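Local atomic coordinates of succinate-semialdehyde dehydrogenase (NAD(P)(+)) (Marinobacter aquaeolei, PDB entry 3RH9), a protein that probably oxidises succinate semialdehyde to succinate, using NAD+ or NADP+ as electron acceptor. Residues K122-L127 with A171-C176; N158-M163 with S184-T189; A423-A428 with V440-G445. All coordinates share one frame; numbering follows the deposited sequence.

Interaction 1 (K122-L127 with A171-C176); sequences KHISAL and ALAAGC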
loop_
_atom_site.group_PDB
_atom_site.type_symbol
_atom_site.label_atom_id
_atom_site.label_comp_id
_atom_site.label_asym_id
_atom_site.label_seq_id
_atom_site.Cartn_x
_atom_site.Cartn_y
_atom_site.Cartn_z
ATOM N N LYS A 122 2.991 -5.032 -23.630
ATOM C CA LYS A 122 1.688 -5.480 -24.086
ATOM C C LYS A 122 0.557 -4.871 -23.284
ATOM O O LYS A 122 -0.493 -4.578 -23.831
ATOM C CB LYS A 122 1.581 -7.001 -24.076
ATOM C CG LYS A 122 2.453 -7.655 -25.130
ATOM C CD LYS A 122 2.590 -9.158 -24.908
ATOM C CE LYS A 122 3.603 -9.748 -25.891
ATOM N NZ LYS A 122 3.625 -11.234 -25.790
ATOM N N HIS A 123 0.762 -4.645 -21.997
ATOM C CA HIS A 123 -0.356 -4.215 -21.148
ATOM C C HIS A 123 -0.316 -2.775 -20.643
ATOM O O HIS A 123 -1.145 -2.377 -19.834
ATOM C CB HIS A 123 -0.519 -5.173 -19.979
ATOM C CG HIS A 123 -0.781 -6.581 -20.403
ATOM N ND1 HIS A 123 -2.053 -7.073 -20.589
ATOM C CD2 HIS A 123 0.066 -7.588 -20.713
ATOM C CE1 HIS A 123 -1.979 -8.337 -20.969
ATOM N NE2 HIS A 123 -0.707 -8.675 -21.051
ATOM N N ILE A 124 0.637 -1.996 -21.132
ATOM C CA ILE A 124 0.772 -0.610 -20.724
ATOM C C ILE A 124 -0.558 0.163 -20.847
ATOM O O ILE A 124 -0.790 1.152 -20.132
ATOM C CB ILE A 124 1.888 0.077 -21.535
ATOM C CG1 ILE A 124 2.204 1.458 -20.971
ATOM C CG2 ILE A 124 1.515 0.161 -23.014
ATOM C CD1 ILE A 124 3.464 2.075 -21.566
ATOM N N SER A 125 -1.437 -0.287 -21.740
ATOM C CA SER A 125 -2.690 0.433 -21.984
ATOM C C SER A 125 -3.602 0.403 -20.774
ATOM O O SER A 125 -4.544 1.195 -20.668
ATOM C CB SER A 125 -3.420 -0.104 -23.214
ATOM O OG SER A 125 -3.030 0.631 -24.364
ATOM N N ALA A 126 -3.296 -0.510 -19.855
ATOM C CA ALA A 126 -4.043 -0.647 -18.616
ATOM C C ALA A 126 -4.069 0.645 -17.783
ATOM O O ALA A 126 -4.986 0.846 -16.996
ATOM C CB ALA A 126 -3.473 -1.788 -17.810
ATOM N N LEU A 127 -3.074 1.515 -17.963
ATOM C CA LEU A 127 -2.954 2.741 -17.167
ATOM C C LEU A 127 -3.635 3.945 -17.817
ATOM O O LEU A 127 -3.466 5.088 -17.370
ATOM C CB LEU A 127 -1.482 3.071 -16.885
ATOM C CG LEU A 127 -0.752 2.022 -16.047
ATOM C CD1 LEU A 127 0.757 2.246 -16.038
ATOM C CD2 LEU A 127 -1.320 1.995 -14.641
ATOM N N ALA A 171 7.651 0.653 -13.456
ATOM C CA ALA A 171 7.950 2.064 -13.281
ATOM C C ALA A 171 8.052 2.859 -14.604
ATOM O O ALA A 171 7.632 4.023 -14.668
ATOM C CB ALA A 171 9.213 2.222 -12.440
ATOM N N LEU A 172 8.606 2.249 -15.654
ATOM C CA LEU A 172 8.628 2.907 -16.962
ATOM C C LEU A 172 7.220 2.976 -17.539
ATOM O O LEU A 172 6.778 4.026 -17.981
ATOM C CB LEU A 172 9.584 2.223 -17.953
ATOM C CG LEU A 172 11.082 2.245 -17.623
ATOM C CD1 LEU A 172 11.812 1.178 -18.391
ATOM C CD2 LEU A 172 11.720 3.598 -17.855
ATOM N N ALA A 173 6.502 1.865 -17.524
ATOM C CA ALA A 173 5.133 1.883 -18.018
ATOM C C ALA A 173 4.355 3.039 -17.396
ATOM O O ALA A 173 3.441 3.582 -18.023
ATOM C CB ALA A 173 4.429 0.542 -17.745
ATOM N N ALA A 174 4.742 3.418 -16.174
ATOM C CA ALA A 174 4.070 4.469 -15.405
ATOM C C ALA A 174 4.588 5.884 -15.721
ATOM O O ALA A 174 3.942 6.892 -15.401
ATOM C CB ALA A 174 4.205 4.186 -13.923
ATOM N N GLY A 175 5.759 5.954 -16.343
ATOM C CA GLY A 175 6.399 7.225 -16.605
ATOM C C GLY A 175 7.195 7.707 -15.404
ATOM O O GLY A 175 7.425 8.901 -15.251
ATOM N N CYS A 176 7.612 6.776 -14.546
ATOM C CA CYS A 176 8.351 7.125 -13.330
ATOM C C CYS A 176 9.844 7.053 -13.526
ATOM O O CYS A 176 10.379 5.974 -13.721
ATOM C CB CYS A 176 7.959 6.203 -12.166
ATOM S SG CYS A 176 6.412 6.693 -11.397
#
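Ile-124 and Leu-127 reach from one turn of 3-10 helix to the same small target, Ala-173 in the last turn of helix 162-174, and they approach it from different directions. The CB of Ala-173 points at the opposing segment and meets the shaft of Ile-124, with CG1 at 4.0 Å. Beyond it the end of the isoleucine lies along the alanine backbone, CD1 coming to 3.9 Å from Ala-173 CA. This reach follows from an extended side chain: CG1 is anti to the backbone N (chi1 -171°) and CD1 prolongs the same line (chi2 169°). Leu-127 uses one methyl branch alone, its CD1 lying 3.6 Å from Ala-173 O and 4.0 Å from Ala-174 CA. Ile-124 CD1 and Leu-127 CD1 stay 6.2 Å apart, evidence that they straddle the alanine carbonyl instead of packing on each other. That carbonyl oxygen, hemmed in by carbon, is satisfied from outside by a hydrogen bond from Arg-73 NH1. Just downstream the helix ends in a Schellman motif at Gly-175, whose positive phi lets Cys-176 N bond back to Ala-171 O at 2.8 Å. A serine in place of Ile-124 has neither CG1 nor CD1 and would probably leave a gap beside Ala-173 CB and CA, with a hydroxyl facing hydrocarbon. The contact thus joins the region following helix 103-123 to the C-terminal end of helix 162-174. Ile-124 also packs on Ile-70, Arg-73 and Arg-74 of helix 70-86, Ala-173 touches Leu-471 of helix 467-471, and Leu-127 and Ala-174 both rest on Val-475, at the start of strand 475-482.

Interaction 2 (N158-M163 with S184-T189); sequences NFPIGM and SETPLT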
loop_
_atom_site.group_PDB
_atom_site.type_symbol
_atom_site.label_atom_id
_atom_site.label_comp_id
_atom_site.label_asym_id
_atom_site.label_seq_id
_atom_site.Cartn_x
_atom_site.Cartn_y
_atom_site.Cartn_z
ATOM N N ASN A 158 19.827 -11.753 -4.599
ATOM C CA ASN A 158 19.255 -13.060 -4.965
ATOM C C ASN A 158 18.949 -13.152 -6.453
ATOM O O ASN A 158 19.111 -14.216 -7.065
ATOM C CB ASN A 158 17.978 -13.454 -4.211
ATOM C CG ASN A 158 17.770 -12.711 -2.929
ATOM O OD1 ASN A 158 18.712 -12.293 -2.258
ATOM N ND2 ASN A 158 16.500 -12.556 -2.560
ATOM N N PHE A 159 18.459 -12.059 -7.026
ATOM C CA PHE A 159 18.232 -12.017 -8.468
ATOM C C PHE A 159 18.769 -10.724 -9.035
ATOM O O PHE A 159 18.031 -9.750 -9.188
ATOM C CB PHE A 159 16.754 -12.176 -8.801
ATOM C CG PHE A 159 16.249 -13.566 -8.617
ATOM C CD1 PHE A 159 15.537 -13.912 -7.486
ATOM C CD2 PHE A 159 16.502 -14.538 -9.575
ATOM C CE1 PHE A 159 15.073 -15.207 -7.307
ATOM C CE2 PHE A 159 16.042 -15.840 -9.404
ATOM C CZ PHE A 159 15.321 -16.172 -8.262
ATOM N N PRO A 160 20.070 -10.708 -9.334
ATOM C CA PRO A 160 20.740 -9.479 -9.774
ATOM C C PRO A 160 20.096 -8.855 -11.024
ATOM O O PRO A 160 20.187 -7.643 -11.191
ATOM C CB PRO A 160 22.175 -9.941 -10.047
ATOM C CG PRO A 160 22.337 -11.181 -9.203
ATOM C CD PRO A 160 20.997 -11.847 -9.248
ATOM N N ILE A 161 19.449 -9.651 -11.872
ATOM C CA ILE A 161 18.709 -9.083 -12.997
ATOM C C ILE A 161 17.193 -9.279 -12.925
ATOM O O ILE A 161 16.448 -8.470 -13.429
ATOM C CB ILE A 161 19.230 -9.565 -14.366
ATOM C CG1 ILE A 161 18.999 -8.483 -15.420
ATOM C CG2 ILE A 161 18.549 -10.839 -14.794
ATOM C CD1 ILE A 161 19.746 -7.179 -15.166
ATOM N N GLY A 162 16.733 -10.352 -12.306
ATOM C CA GLY A 162 15.304 -10.607 -12.230
ATOM C C GLY A 162 14.534 -9.593 -11.393
ATOM O O GLY A 162 13.510 -9.062 -11.833
HETATM N N MSE A 163 15.024 -9.328 -10.183
HETATM C CA MSE A 163 14.381 -8.365 -9.303
HETATM C C MSE A 163 14.165 -7.034 -10.005
HETATM O O MSE A 163 13.028 -6.605 -10.200
HETATM C CB MSE A 163 15.198 -8.140 -8.026
HETATM C CG MSE A 163 15.206 -9.320 -7.083
HETATM SE SE MSE A 163 13.433 -10.146 -6.971
HETATM C CE MSE A 163 13.884 -11.517 -5.631
ATOM N N SER A 184 25.617 -4.640 -2.974
ATOM C CA SER A 184 27.051 -4.531 -3.240
ATOM C C SER A 184 27.700 -5.882 -3.567
ATOM O O SER A 184 28.831 -5.924 -4.039
ATOM C CB SER A 184 27.783 -3.875 -2.079
ATOM O OG SER A 184 27.310 -2.565 -1.873
ATOM N N GLU A 185 26.990 -6.977 -3.304
ATOM C CA GLU A 185 27.454 -8.313 -3.669
ATOM C C GLU A 185 27.284 -8.573 -5.162
ATOM O O GLU A 185 27.967 -9.426 -5.735
ATOM C CB GLU A 185 26.692 -9.394 -2.889
ATOM C CG GLU A 185 26.967 -9.428 -1.380
ATOM C CD GLU A 185 26.096 -8.447 -0.569
ATOM O OE1 GLU A 185 25.213 -7.770 -1.163
ATOM O OE2 GLU A 185 26.299 -8.368 0.671
ATOM N N THR A 186 26.355 -7.851 -5.787
ATOM C CA THR A 186 26.055 -8.067 -7.204
ATOM C C THR A 186 25.761 -6.791 -7.987
ATOM O O THR A 186 24.688 -6.652 -8.565
ATOM C CB THR A 186 24.882 -9.050 -7.377
ATOM O OG1 THR A 186 23.831 -8.693 -6.469
ATOM C CG2 THR A 186 25.338 -10.488 -7.104
ATOM N N PRO A 187 26.730 -5.867 -8.033
ATOM C CA PRO A 187 26.546 -4.607 -8.752
ATOM C C PRO A 187 26.818 -4.748 -10.252
ATOM O O PRO A 187 26.343 -3.938 -11.039
ATOM C CB PRO A 187 27.612 -3.703 -8.143
ATOM C CG PRO A 187 28.448 -4.570 -7.249
ATOM C CD PRO A 187 28.089 -5.977 -7.492
ATOM N N LEU A 188 27.574 -5.763 -10.645
ATOM C CA LEU A 188 28.075 -5.828 -12.012
ATOM C C LEU A 188 26.988 -6.188 -13.012
ATOM O O LEU A 188 27.045 -5.794 -14.180
ATOM C CB LEU A 188 29.250 -6.807 -12.131
ATOM C CG LEU A 188 30.339 -6.690 -11.060
ATOM C CD1 LEU A 188 31.271 -7.880 -11.155
ATOM C CD2 LEU A 188 31.090 -5.358 -11.150
ATOM N N THR A 189 26.003 -6.952 -12.564
ATOM C CA THR A 189 24.928 -7.315 -13.456
ATOM C C THR A 189 24.191 -6.022 -13.718
ATOM O O THR A 189 23.731 -5.768 -14.827
ATOM C CB THR A 189 24.011 -8.386 -12.847
ATOM O OG1 THR A 189 24.736 -9.610 -12.755
ATOM C CG2 THR A 189 22.810 -8.636 -13.718
HETATM O O HOH W 1 22.009 -6.148 -9.591
#
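Pro-160 and Ile-161 pack against Thr-186 and Thr-189 where two neighbouring crossovers of the Rossmann-like domain of an aldehyde dehydrogenase begin. The first segment leads from parallel strand 151-154 into helix 162-174, the second from the adjacent strand 178-181 into helix 188-197. In the dense part the proline ring fits between the two threonines. Its CG lies 3.7 Å from the methyl CG2 of Thr-186, the two side chains meeting at a slant, while its CB faces Thr-189 CB at 3.7 Å. Next to it the CG2 of Thr-189 touches Ile-161 twice, CD1 at 3.7 Å and the branch point CB at 3.8 Å, with the two side chains roughly perpendicular. One rotation of Thr-189 accounts for both of its contacts: with chi1 at -68°, CG2 lies anti to the backbone N and is presented to Ile-161, whereas OG1 stays beside the backbone N, near Pro-160 CB. The polar end is not wasted there, since OG1 is hydrogen-bonded to Glu-98 OE2, and the other oxygen of the same carboxylate, OE1, is held by Leu-188 N. Glu-109 serves the opposite segment likewise, its OE2 taking hydrogen bonds from both Ile-161 N and Gly-162 N. Helices 88-99 and 103-123 therefore each supply a carboxylate to one of these turns, and the four touching residues are buried.

The looser part is the backbone side of the contact, where carbonyls rather than side chains face each other. Pro-160 O and Thr-186 O are 5.3 Å apart, too far to touch, and a single water spans them, donating one hydrogen to Pro-160 O at 2.8 Å and the other to Thr-186 O at 2.9 Å.

Interaction 3 (A423-A428 with V440-G445); sequences ADAERA and VGWNTG
Ala-428 N donates to Asp-424 O at 2.8 Å, and the residue so fixed turns its CB onto the indole of Trp-442 in the opposite segment. The same aspartate closes the start of the helix with its side chain: as the N-cap residue it receives Arg-427 N on OD1, at 3.0 Å and almost straight, with an N-H...O angle of 171°. The N-H arrives from well above the carboxylate plane, 68° out of it. The guanidinium of Arg-427 makes a salt bridge with Asp-268 and a cation-pi contact with Phe-266.

Two methyls of the helix side meet the indole in different ways. Ala-425 CB lies at the edge of the six-membered ring, near its plane and 3.7 Å from Trp-442 CZ2. Ala-428 CB comes in obliquely beside the pyrrole part, 3.5 Å from Trp-442 CE2. Three residues apart, roughly one turn, the two alanines touch neighbouring parts of the indole and limit its tilt on that side. This is packing inside a beta-alpha-beta unit, strand 417-421, helix 425-434 and strand 439-442, where the two strands are parallel neighbours and the helix crosses between them. Trp-442 ends the second strand, and its CG lies anti to the backbone N (chi1 -174°), which carries the indole out to the first turn of the helix. Ala-425 O adds a second contact there, 3.7 Å from Trp-442 CZ2. Strand 439-442 is outermost in the sheet within its own chain, and Val-440 and Trp-442 form backbone hydrogen bonds with the second subunit. Arg-482 of that subunit makes a cation-pi contact with the Trp-442 indole and also packs on Ala-425.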
loop_
_atom_site.group_PDB
_atom_site.type_symbol
_atom_site.label_atom_id
_atom_site.label_comp_id
_atom_site.label_asym_id
_atom_site.label_seq_id
_atom_site.Cartn_x
_atom_site.Cartn_y
_atom_site.Cartn_z
ATOM N N ALA A 423 -3.940 -35.144 -5.205
ATOM C CA ALA A 423 -4.811 -35.583 -6.288
ATOM C C ALA A 423 -6.223 -35.062 -6.061
ATOM O O ALA A 423 -7.016 -34.967 -6.996
ATOM C CB ALA A 423 -4.812 -37.116 -6.398
ATOM N N ASP A 424 -6.526 -34.728 -4.810
ATOM C CA ASP A 424 -7.829 -34.185 -4.448
ATOM C C ASP A 424 -7.961 -32.671 -4.729
ATOM O O ASP A 424 -7.436 -31.831 -3.988
ATOM C CB ASP A 424 -8.121 -34.483 -2.979
ATOM C CG ASP A 424 -9.522 -34.072 -2.570
ATOM O OD1 ASP A 424 -10.151 -33.232 -3.269
ATOM O OD2 ASP A 424 -9.994 -34.588 -1.537
ATOM N N ALA A 425 -8.693 -32.338 -5.787
ATOM C CA ALA A 425 -8.817 -30.961 -6.248
ATOM C C ALA A 425 -9.707 -30.078 -5.364
ATOM O O ALA A 425 -9.475 -28.867 -5.266
ATOM C CB ALA A 425 -9.290 -30.928 -7.708
ATOM N N GLU A 426 -10.724 -30.660 -4.731
ATOM C CA GLU A 426 -11.530 -29.872 -3.792
ATOM C C GLU A 426 -10.700 -29.542 -2.544
ATOM O O GLU A 426 -10.782 -28.430 -2.004
ATOM C CB GLU A 426 -12.860 -30.561 -3.441
ATOM C CG GLU A 426 -13.710 -30.906 -4.671
ATOM C CD GLU A 426 -15.203 -31.168 -4.361
ATOM O OE1 GLU A 426 -15.549 -31.505 -3.199
ATOM O OE2 GLU A 426 -16.037 -31.047 -5.297
ATOM N N ARG A 427 -9.889 -30.508 -2.107
ATOM C CA ARG A 427 -8.990 -30.304 -0.982
ATOM C C ARG A 427 -7.896 -29.294 -1.323
ATOM O O ARG A 427 -7.624 -28.378 -0.544
ATOM C CB ARG A 427 -8.376 -31.628 -0.548
ATOM C CG ARG A 427 -7.066 -31.501 0.188
ATOM C CD ARG A 427 -6.316 -32.811 0.165
ATOM N NE ARG A 427 -6.738 -33.691 1.247
ATOM C CZ ARG A 427 -6.611 -35.015 1.240
ATOM N NH1 ARG A 427 -6.084 -35.649 0.193
ATOM N NH2 ARG A 427 -7.026 -35.702 2.292
ATOM N N ALA A 428 -7.274 -29.459 -2.489
ATOM C CA ALA A 428 -6.263 -28.513 -2.968
ATOM C C ALA A 428 -6.771 -27.072 -2.926
ATOM O O ALA A 428 -6.002 -26.127 -2.763
ATOM C CB ALA A 428 -5.828 -28.869 -4.380
ATOM N N VAL A 440 0.539 -19.583 -4.134
ATOM C CA VAL A 440 0.349 -21.004 -3.838
ATOM C C VAL A 440 0.416 -21.845 -5.114
ATOM O O VAL A 440 -0.441 -21.746 -5.993
ATOM C CB VAL A 440 -1.014 -21.309 -3.163
ATOM C CG1 VAL A 440 -1.091 -22.784 -2.784
ATOM C CG2 VAL A 440 -1.250 -20.424 -1.955
ATOM N N GLY A 441 1.446 -22.675 -5.205
ATOM C CA GLY A 441 1.540 -23.635 -6.278
ATOM C C GLY A 441 0.550 -24.758 -6.053
ATOM O O GLY A 441 0.515 -25.373 -4.984
ATOM N N TRP A 442 -0.271 -24.999 -7.066
ATOM C CA TRP A 442 -1.155 -26.144 -7.093
ATOM C C TRP A 442 -0.530 -27.248 -7.973
ATOM O O TRP A 442 -0.434 -27.117 -9.188
ATOM C CB TRP A 442 -2.520 -25.703 -7.612
ATOM C CG TRP A 442 -3.566 -26.752 -7.555
ATOM C CD1 TRP A 442 -3.386 -28.073 -7.261
ATOM C CD2 TRP A 442 -4.961 -26.588 -7.840
ATOM N NE1 TRP A 442 -4.587 -28.742 -7.324
ATOM C CE2 TRP A 442 -5.571 -27.854 -7.683
ATOM C CE3 TRP A 442 -5.756 -25.494 -8.206
ATOM C CZ2 TRP A 442 -6.943 -28.056 -7.877
ATOM C CZ3 TRP A 442 -7.118 -25.694 -8.405
ATOM C CH2 TRP A 442 -7.697 -26.965 -8.239
ATOM N N ASN A 443 -0.093 -28.334 -7.343
ATOM C CA ASN A 443 0.647 -29.401 -8.031
ATOM C C ASN A 443 1.737 -28.867 -8.956
ATOM O O ASN A 443 2.020 -29.453 -10.001
ATOM C CB ASN A 443 -0.281 -30.383 -8.766
ATOM C CG ASN A 443 -1.004 -31.347 -7.809
ATOM O OD1 ASN A 443 -2.222 -31.521 -7.896
ATOM N ND2 ASN A 443 -0.257 -31.964 -6.892
ATOM N N THR A 444 2.344 -27.752 -8.554
ATOM C CA THR A 444 3.563 -27.241 -9.184
ATOM C C THR A 444 4.373 -26.468 -8.142
ATOM O O THR A 444 3.836 -26.030 -7.120
ATOM C CB THR A 444 3.284 -26.332 -10.414
ATOM O OG1 THR A 444 4.517 -25.814 -10.915
ATOM C CG2 THR A 444 2.382 -25.150 -10.051
ATOM N N GLY A 445 5.666 -26.324 -8.403
ATOM C CA GLY A 445 6.553 -25.619 -7.500
ATOM C C GLY A 445 7.129 -24.381 -8.164
ATOM O O GLY A 445 8.059 -23.764 -7.645
#

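In the fold
Interactions 1 and 2 share helix 162-174, using its C-terminal and N-terminal ends respectively, with centres about 24 Å apart. Their segments alternate along the chain, and the shared helix links strands 151-154 and 178-181 of the Rossmann-like sheet. Interaction 3 follows later, in the other, seven-stranded sheet, its centre about 33 Å from that of interaction 1 and about 32 Å from that of interaction 2; none of the three touches another. The dimer relates interactions 1 and 3: strand 475-482, whose first residue packs on interaction 1 within the chain, is the element that, from the second subunit, meets the edge strand of interaction 3.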